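Local coordinates for trans-4-hydroxy-L-proline dehydratase (Clostridioides difficile 70-100-2010, PDB 6VXC), which catalyses the radical-based dehydration of trans-4-hydroxy-L-proline to (S)-1-pyrroline-5-carboxylate in anaerobic hydroxyproline breakdown, at residues 69-83 against 226-238. Residues are numbered along the deposited sequence; the frame is centred on the assembly and turned at random.
Sequences ALSFKHYIENRTLSI and IACDAMVILGKRY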
ATOM      1  N   ALA A  69      20.669   2.274 -14.362  1.00 15.21           N
ATOM      2  CA  ALA A  69      20.454   3.624 -14.882  1.00 13.97           C
ATOM      3  C   ALA A  69      20.536   3.656 -16.408  1.00 15.84           C
ATOM      4  O   ALA A  69      19.696   4.274 -17.075  1.00 14.05           O
ATOM      5  CB  ALA A  69      21.469   4.582 -14.264  1.00 12.57           C
ATOM      6  N   LEU A  70      21.551   2.993 -16.978  1.00 15.78           N
ATOM      7  CA  LEU A  70      21.668   2.918 -18.433  1.00 15.99           C
ATOM      8  C   LEU A  70      20.483   2.181 -19.047  1.00 16.58           C
ATOM      9  O   LEU A  70      20.024   2.530 -20.137  1.00 20.74           O
ATOM     10  CB  LEU A  70      22.984   2.242 -18.827  1.00 16.58           C
ATOM     11  CG  LEU A  70      24.271   3.035 -18.603  1.00 16.84           C
ATOM     12  CD1 LEU A  70      25.523   2.166 -18.847  1.00 18.58           C
ATOM     13  CD2 LEU A  70      24.279   4.283 -19.472  1.00 17.89           C
ATOM     14  N   SER A  71      19.978   1.149 -18.367  1.00 16.50           N
ATOM     15  CA  SER A  71      18.816   0.442 -18.895  1.00 18.14           C
ATOM     16  C   SER A  71      17.570   1.322 -18.854  1.00 17.11           C
ATOM     17  O   SER A  71      16.781   1.333 -19.804  1.00 18.54           O
ATOM     18  CB  SER A  71      18.582  -0.849 -18.109  1.00 17.58           C
ATOM     19  OG  SER A  71      19.690  -1.715 -18.245  1.00 21.99           O
ATOM     20  N   PHE A  72      17.368   2.050 -17.754  1.00 17.54           N
ATOM     21  CA  PHE A  72      16.252   2.986 -17.681  1.00 15.84           C
ATOM     22  C   PHE A  72      16.353   4.041 -18.774  1.00 18.27           C
ATOM     23  O   PHE A  72      15.367   4.349 -19.454  1.00 17.93           O
ATOM     24  CB  PHE A  72      16.209   3.647 -16.307  1.00 15.01           C
ATOM     25  CG  PHE A  72      15.093   4.663 -16.151  1.00 15.65           C
ATOM     26  CD1 PHE A  72      13.769   4.248 -16.102  1.00 17.04           C
ATOM     27  CD2 PHE A  72      15.377   6.013 -16.017  1.00 13.82           C
ATOM     28  CE1 PHE A  72      12.731   5.164 -15.946  1.00 17.19           C
ATOM     29  CE2 PHE A  72      14.345   6.941 -15.855  1.00 15.29           C
ATOM     30  CZ  PHE A  72      13.021   6.513 -15.827  1.00 13.81           C
ATOM     31  N   LYS A  73      17.547   4.610 -18.952  1.00 18.66           N
ATOM     32  CA  LYS A  73      17.729   5.627 -19.981  1.00 17.77           C
ATOM     33  C   LYS A  73      17.445   5.069 -21.366  1.00 17.19           C
ATOM     34  O   LYS A  73      16.804   5.729 -22.191  1.00 19.88           O
ATOM     35  CB  LYS A  73      19.138   6.206 -19.921  1.00 19.41           C
ATOM     36  CG  LYS A  73      19.355   7.354 -20.905  1.00 19.23           C
ATOM     37  CD  LYS A  73      20.745   7.924 -20.766  1.00 21.16           C
ATOM     38  CE  LYS A  73      21.053   8.959 -21.824  1.00 24.68           C
ATOM     39  NZ  LYS A  73      22.522   9.071 -21.975  1.00 26.78           N
ATOM     40  N   HIS A  74      17.940   3.873 -21.651  1.00 18.71           N
ATOM     41  CA  HIS A  74      17.640   3.251 -22.931  1.00 17.83           C
ATOM     42  C   HIS A  74      16.141   3.081 -23.109  1.00 17.72           C
ATOM     43  O   HIS A  74      15.603   3.335 -24.190  1.00 20.72           O
ATOM     44  CB  HIS A  74      18.352   1.906 -23.036  1.00 20.27           C
ATOM     45  CG  HIS A  74      18.173   1.243 -24.359  1.00 21.06           C
ATOM     46  ND1 HIS A  74      18.818   1.674 -25.498  1.00 26.49           N
ATOM     47  CD2 HIS A  74      17.402   0.200 -24.737  1.00 21.22           C
ATOM     48  CE1 HIS A  74      18.455   0.920 -26.518  1.00 20.82           C
ATOM     49  NE2 HIS A  74      17.598   0.015 -26.082  1.00 20.35           N
ATOM     50  N   TYR A  75      15.453   2.641 -22.056  1.00 18.86           N
ATOM     51  CA  TYR A  75      14.007   2.496 -22.120  1.00 17.95           C
ATOM     52  C   TYR A  75      13.337   3.842 -22.383  1.00 15.93           C
ATOM     53  O   TYR A  75      12.451   3.947 -23.235  1.00 17.70           O
ATOM     54  CB  TYR A  75      13.502   1.840 -20.829  1.00 20.78           C
ATOM     55  CG  TYR A  75      12.028   2.015 -20.555  1.00 17.50           C
ATOM     56  CD1 TYR A  75      11.077   1.341 -21.300  1.00 17.71           C
ATOM     57  CD2 TYR A  75      11.593   2.836 -19.525  1.00 17.89           C
ATOM     58  CE1 TYR A  75       9.736   1.500 -21.046  1.00 20.32           C
ATOM     59  CE2 TYR A  75      10.243   2.997 -19.260  1.00 17.63           C
ATOM     60  CZ  TYR A  75       9.326   2.326 -20.021  1.00 16.96           C
ATOM     61  OH  TYR A  75       7.988   2.472 -19.777  1.00 21.76           O
ATOM     62  N   ILE A  76      13.749   4.887 -21.665  1.00 16.90           N
ATOM     63  CA  ILE A  76      13.137   6.203 -21.858  1.00 15.39           C
ATOM     64  C   ILE A  76      13.404   6.727 -23.269  1.00 21.63           C
ATOM     65  O   ILE A  76      12.526   7.328 -23.901  1.00 20.62           O
ATOM     66  CB  ILE A  76      13.632   7.185 -20.781  1.00 16.78           C
ATOM     67  CG1 ILE A  76      13.116   6.783 -19.397  1.00 17.64           C
ATOM     68  CG2 ILE A  76      13.207   8.625 -21.112  1.00 17.56           C
ATOM     69  CD1 ILE A  76      11.623   6.817 -19.286  1.00 20.03           C
ATOM     70  N   GLU A  77      14.623   6.524 -23.781  1.00 19.37           N
ATOM     71  CA  GLU A  77      14.960   7.022 -25.112  1.00 20.15           C
ATOM     72  C   GLU A  77      14.115   6.377 -26.205  1.00 17.28           C
ATOM     73  O   GLU A  77      13.813   7.024 -27.210  1.00 17.95           O
ATOM     74  CB  GLU A  77      16.447   6.795 -25.394  1.00 18.25           C
ATOM     75  CG  GLU A  77      17.369   7.841 -24.798  1.00 24.92           C
ATOM     76  CD  GLU A  77      18.857   7.497 -24.951  1.00 32.14           C
ATOM     77  OE1 GLU A  77      19.189   6.319 -25.220  1.00 35.09           O
ATOM     78  OE2 GLU A  77      19.694   8.408 -24.789  1.00 33.19           O
ATOM     79  N   ASN A  78      13.730   5.115 -26.045  1.00 18.61           N
ATOM     80  CA  ASN A  78      13.160   4.368 -27.156  1.00 17.46           C
ATOM     81  C   ASN A  78      11.721   3.918 -26.989  1.00 19.98           C
ATOM     82  O   ASN A  78      11.151   3.426 -27.964  1.00 25.71           O
ATOM     83  CB  ASN A  78      14.005   3.127 -27.443  1.00 23.75           C
ATOM     84  CG  ASN A  78      15.375   3.482 -27.934  1.00 24.78           C
ATOM     85  OD1 ASN A  78      16.342   3.456 -27.174  1.00 22.79           O
ATOM     86  ND2 ASN A  78      15.469   3.830 -29.212  1.00 24.46           N
ATOM     87  N   ARG A  79      11.111   4.072 -25.821  1.00 18.84           N
ATOM     88  CA  ARG A  79       9.732   3.615 -25.675  1.00 22.50           C
ATOM     89  C   ARG A  79       8.796   4.482 -26.497  1.00 19.80           C
ATOM     90  O   ARG A  79       9.074   5.650 -26.764  1.00 22.62           O
ATOM     91  CB  ARG A  79       9.291   3.638 -24.211  1.00 19.89           C
ATOM     92  CG  ARG A  79       9.372   5.003 -23.526  1.00 17.99           C
ATOM     93  CD  ARG A  79       8.510   5.043 -22.255  1.00 20.13           C
ATOM     94  NE  ARG A  79       7.092   5.020 -22.610  1.00 22.63           N
ATOM     95  CZ  ARG A  79       6.080   4.965 -21.749  1.00 20.65           C
ATOM     96  NH1 ARG A  79       4.838   4.972 -22.209  1.00 21.21           N
ATOM     97  NH2 ARG A  79       6.302   4.896 -20.445  1.00 18.77           N
ATOM     98  N   THR A  80       7.674   3.895 -26.899  1.00 24.41           N
ATOM     99  CA  THR A  80       6.649   4.645 -27.608  1.00 27.31           C
ATOM    100  C   THR A  80       5.886   5.513 -26.612  1.00 23.80           C
ATOM    101  O   THR A  80       5.573   5.079 -25.505  1.00 23.36           O
ATOM    102  CB  THR A  80       5.689   3.702 -28.332  1.00 25.09           C
ATOM    103  OG1 THR A  80       4.938   2.956 -27.371  1.00 35.11           O
ATOM    104  CG2 THR A  80       6.453   2.722 -29.187  1.00 24.83           C
ATOM    105  N   LEU A  81       5.636   6.754 -26.997  1.00 21.54           N
ATOM    106  CA  LEU A  81       4.923   7.727 -26.185  1.00 25.55           C
ATOM    107  C   LEU A  81       3.532   7.950 -26.759  1.00 25.74           C
ATOM    108  O   LEU A  81       3.310   7.778 -27.957  1.00 33.02           O
ATOM    109  CB  LEU A  81       5.691   9.045 -26.125  1.00 22.92           C
ATOM    110  CG  LEU A  81       6.776   9.179 -25.056  1.00 27.07           C
ATOM    111  CD1 LEU A  81       7.397   7.867 -24.630  1.00 25.47           C
ATOM    112  CD2 LEU A  81       7.814  10.204 -25.473  1.00 17.22           C
ATOM    113  N   SER A  82       2.582   8.299 -25.899  1.00 25.76           N
ATOM    114  CA  SER A  82       1.223   8.560 -26.355  1.00 23.86           C
ATOM    115  C   SER A  82       0.636   9.741 -25.597  1.00 23.18           C
ATOM    116  O   SER A  82       0.967   9.977 -24.433  1.00 23.51           O
ATOM    117  CB  SER A  82       0.325   7.335 -26.200  1.00 26.86           C
ATOM    118  OG  SER A  82       0.215   6.971 -24.844  1.00 30.81           O
ATOM    119  N   ILE A  83      -0.231  10.485 -26.282  1.00 21.78           N
ATOM    120  CA  ILE A  83      -0.994  11.587 -25.712  1.00 19.42           C
ATOM    121  C   ILE A  83      -2.460  11.306 -25.991  1.00 21.34           C
ATOM    122  O   ILE A  83      -2.854  11.167 -27.154  1.00 23.11           O
ATOM    123  CB  ILE A  83      -0.578  12.943 -26.309  1.00 19.05           C
ATOM    124  CG1 ILE A  83       0.897  13.223 -26.010  1.00 19.26           C
ATOM    125  CG2 ILE A  83      -1.495  14.066 -25.814  1.00 18.55           C
ATOM    126  CD1 ILE A  83       1.390  14.580 -26.472  1.00 20.74           C
ATOM    127  N   ILE A 226      23.110   9.504 -14.552  1.00 14.52           N
ATOM    128  CA  ILE A 226      22.498   8.948 -15.749  1.00 15.65           C
ATOM    129  C   ILE A 226      20.976   8.978 -15.639  1.00 15.68           C
ATOM    130  O   ILE A 226      20.279   9.250 -16.618  1.00 14.71           O
ATOM    131  CB  ILE A 226      23.042   7.529 -16.001  1.00 12.24           C
ATOM    132  CG1 ILE A 226      24.543   7.602 -16.372  1.00 17.70           C
ATOM    133  CG2 ILE A 226      22.213   6.837 -17.062  1.00 12.97           C
ATOM    134  CD1 ILE A 226      25.280   6.270 -16.290  1.00 17.35           C
ATOM    135  N   ALA A 227      20.438   8.697 -14.450  1.00 15.90           N
ATOM    136  CA  ALA A 227      18.993   8.782 -14.256  1.00 14.95           C
ATOM    137  C   ALA A 227      18.474  10.200 -14.501  1.00 14.93           C
ATOM    138  O   ALA A 227      17.386  10.379 -15.060  1.00 18.12           O
ATOM    139  CB  ALA A 227      18.629   8.302 -12.849  1.00 12.96           C
ATOM    140  N   CYS A 228      19.231  11.217 -14.073  1.00 16.14           N
ATOM    141  CA  CYS A 228      18.842  12.605 -14.344  1.00 18.37           C
ATOM    142  C   CYS A 228      18.755  12.869 -15.840  1.00 17.36           C
ATOM    143  O   CYS A 228      17.794  13.486 -16.319  1.00 17.46           O
ATOM    144  CB  CYS A 228      19.830  13.585 -13.706  1.00 13.85           C
ATOM    145  SG  CYS A 228      19.846  13.668 -11.898  1.00 17.98           S
ATOM    146  N   ASP A 229      19.775  12.438 -16.593  1.00 19.07           N
ATOM    147  CA  ASP A 229      19.743  12.592 -18.045  1.00 16.37           C
ATOM    148  C   ASP A 229      18.509  11.934 -18.643  1.00 16.31           C
ATOM    149  O   ASP A 229      17.940  12.436 -19.616  1.00 19.52           O
ATOM    150  CB  ASP A 229      20.998  11.989 -18.689  1.00 18.00           C
ATOM    151  CG  ASP A 229      22.260  12.756 -18.370  1.00 20.91           C
ATOM    152  OD1 ASP A 229      22.173  13.974 -18.120  1.00 26.58           O
ATOM    153  OD2 ASP A 229      23.343  12.130 -18.392  1.00 24.20           O
ATOM    154  N   ALA A 230      18.122  10.771 -18.118  1.00 15.59           N
ATOM    155  CA  ALA A 230      16.937  10.106 -18.636  1.00 15.17           C
ATOM    156  C   ALA A 230      15.690  10.967 -18.431  1.00 15.89           C
ATOM    157  O   ALA A 230      14.839  11.063 -19.322  1.00 16.89           O
ATOM    158  CB  ALA A 230      16.781   8.733 -17.985  1.00 15.57           C
ATOM    159  N   MET A 231      15.556  11.597 -17.266  1.00 16.66           N
ATOM    160  CA  MET A 231      14.375  12.431 -17.052  1.00 16.12           C
ATOM    161  C   MET A 231      14.372  13.626 -18.001  1.00 15.44           C
ATOM    162  O   MET A 231      13.323  14.001 -18.535  1.00 19.26           O
ATOM    163  CB  MET A 231      14.293  12.888 -15.589  1.00 13.73           C
ATOM    164  CG  MET A 231      14.062  11.738 -14.599  1.00 13.24           C
ATOM    165  SD  MET A 231      12.565  10.800 -14.922  1.00 17.75           S
ATOM    166  CE  MET A 231      11.299  11.989 -14.532  1.00 13.31           C
ATOM    167  N   VAL A 232      15.544  14.209 -18.258  1.00 16.00           N
ATOM    168  CA  VAL A 232      15.628  15.307 -19.218  1.00 16.89           C
ATOM    169  C   VAL A 232      15.139  14.858 -20.588  1.00 17.82           C
ATOM    170  O   VAL A 232      14.379  15.567 -21.259  1.00 19.76           O
ATOM    171  CB  VAL A 232      17.064  15.864 -19.262  1.00 17.09           C
ATOM    172  CG1 VAL A 232      17.221  16.868 -20.404  1.00 18.70           C
ATOM    173  CG2 VAL A 232      17.399  16.523 -17.939  1.00 15.25           C
ATOM    174  N   ILE A 233      15.539  13.662 -21.007  1.00 19.33           N
ATOM    175  CA  ILE A 233      15.109  13.126 -22.294  1.00 17.27           C
ATOM    176  C   ILE A 233      13.604  12.879 -22.306  1.00 19.32           C
ATOM    177  O   ILE A 233      12.941  13.064 -23.334  1.00 22.63           O
ATOM    178  CB  ILE A 233      15.907  11.852 -22.610  1.00 17.36           C
ATOM    179  CG1 ILE A 233      17.354  12.219 -22.965  1.00 20.87           C
ATOM    180  CG2 ILE A 233      15.223  11.038 -23.693  1.00 16.58           C
ATOM    181  CD1 ILE A 233      18.290  11.052 -22.860  1.00 20.25           C
ATOM    182  N   LEU A 234      13.044  12.433 -21.180  1.00 17.90           N
ATOM    183  CA  LEU A 234      11.603  12.219 -21.116  1.00 19.59           C
ATOM    184  C   LEU A 234      10.852  13.500 -21.454  1.00 18.80           C
ATOM    185  O   LEU A 234       9.917  13.493 -22.259  1.00 20.95           O
ATOM    186  CB  LEU A 234      11.204  11.726 -19.729  1.00 20.25           C
ATOM    187  CG  LEU A 234       9.710  11.489 -19.584  1.00 19.26           C
ATOM    188  CD1 LEU A 234       9.256  10.416 -20.562  1.00 17.54           C
ATOM    189  CD2 LEU A 234       9.383  11.114 -18.139  1.00 17.99           C
ATOM    190  N   GLY A 235      11.251  14.611 -20.842  1.00 15.78           N
ATOM    191  CA  GLY A 235      10.598  15.870 -21.147  1.00 17.80           C
ATOM    192  C   GLY A 235      10.837  16.293 -22.581  1.00 19.93           C
ATOM    193  O   GLY A 235       9.916  16.731 -23.273  1.00 18.56           O
ATOM    194  N   LYS A 236      12.081  16.149 -23.050  1.00 19.27           N
ATOM    195  CA  LYS A 236      12.406  16.533 -24.420  1.00 23.22           C
ATOM    196  C   LYS A 236      11.526  15.791 -25.419  1.00 21.74           C
ATOM    197  O   LYS A 236      10.990  16.393 -26.351  1.00 23.31           O
ATOM    198  CB  LYS A 236      13.889  16.271 -24.701  1.00 22.55           C
ATOM    199  CG  LYS A 236      14.321  16.538 -26.137  1.00 29.09           C
ATOM    200  CD  LYS A 236      15.688  15.910 -26.438  1.00 40.30           C
ATOM    201  CE  LYS A 236      15.565  14.479 -26.995  1.00 37.66           C
ATOM    202  NZ  LYS A 236      15.173  14.485 -28.439  1.00 41.65           N
ATOM    203  N   ARG A 237      11.353  14.480 -25.228  1.00 20.35           N
ATOM    204  CA  ARG A 237      10.624  13.676 -26.204  1.00 20.55           C
ATOM    205  C   ARG A 237       9.135  13.998 -26.189  1.00 25.49           C
ATOM    206  O   ARG A 237       8.490  14.016 -27.242  1.00 22.07           O
ATOM    207  CB  ARG A 237      10.846  12.188 -25.942  1.00 18.03           C
ATOM    208  CG  ARG A 237      12.270  11.683 -26.229  1.00 21.68           C
ATOM    209  CD  ARG A 237      12.284  10.161 -26.248  1.00 17.32           C
ATOM    210  NE  ARG A 237      11.429   9.654 -27.313  1.00 18.14           N
ATOM    211  CZ  ARG A 237      10.744   8.519 -27.252  1.00 17.17           C
ATOM    212  NH1 ARG A 237      10.800   7.768 -26.163  1.00 21.22           N
ATOM    213  NH2 ARG A 237       9.997   8.142 -28.274  1.00 18.07           N
ATOM    214  N   TYR A 238       8.569  14.251 -25.008  1.00 21.83           N
ATOM    215  CA  TYR A 238       7.156  14.596 -24.954  1.00 23.73           C
ATOM    216  C   TYR A 238       6.888  15.960 -25.579  1.00 21.67           C
ATOM    217  O   TYR A 238       5.852  16.154 -26.217  1.00 24.93           O
ATOM    218  CB  TYR A 238       6.644  14.542 -23.513  1.00 20.91           C
ATOM    219  CG  TYR A 238       5.851  13.293 -23.252  1.00 19.22           C
ATOM    220  CD1 TYR A 238       4.645  13.079 -23.895  1.00 20.26           C
ATOM    221  CD2 TYR A 238       6.330  12.309 -22.409  1.00 18.04           C
ATOM    222  CE1 TYR A 238       3.918  11.935 -23.681  1.00 19.62           C
ATOM    223  CE2 TYR A 238       5.617  11.166 -22.186  1.00 23.48           C
ATOM    224  CZ  TYR A 238       4.408  10.981 -22.823  1.00 22.39           C
ATOM    225  OH  TYR A 238       3.692   9.835 -22.597  1.00 26.85           O
TER
HETATM  226  O   HOH W   1      23.791   9.713 -19.385  1.00 24.46           O
HETATM  227  O   HOH W   2       2.529   7.722 -23.371  1.00 28.09           O
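Helix 69-78 and helix 226-238 run side by side in the same direction. Their axes approach to 8.6 Å at an angle of 8°. The CA atoms of K73 and A230 lie 4.7 Å apart, the closest pair in the register. The contact joins helix 64-78 to the long helix 214-248 in the pyruvate formate lyase-like region, away from the active site. K73 packs as a knob into the hole formed by I226, D229, A230 and I233. With CG anti to the backbone N (chi1 -176°), its extended chain crosses I226 and I233 at about a right angle. Water 1 accepts from K73 NZ and donates to D229 OD2; D229 OD1 forms a salt bridge with K196. On the buried side, A230 CB lies 3.6 Å from F72 CD2. L543 of helix 542-546 touches F72 and M231. I76 CG2 reaches L234 CB.

R237 binds carbonyls at the C-terminal end of helix 69-78. Its NH1 donates to I76 O at 2.9 Å and to R79 O at 2.8 Å. NH2 also donates to R79 O, so two nitrogens grip one oxygen end-on. L81 CD2 lies over the centre of one guanidinium face; E77 O sits over the rim of the opposite face, poorly angled for a hydrogen bond. L81 CG also sits over the Y238 ring, 3.9 Å from its centroid, in a CH-pi contact.

The contact thus joins a largely apolar helix seam, with K73 and D229 at its edge, to a polar C-terminal site, where the arginine charge probably offsets the helix dipole.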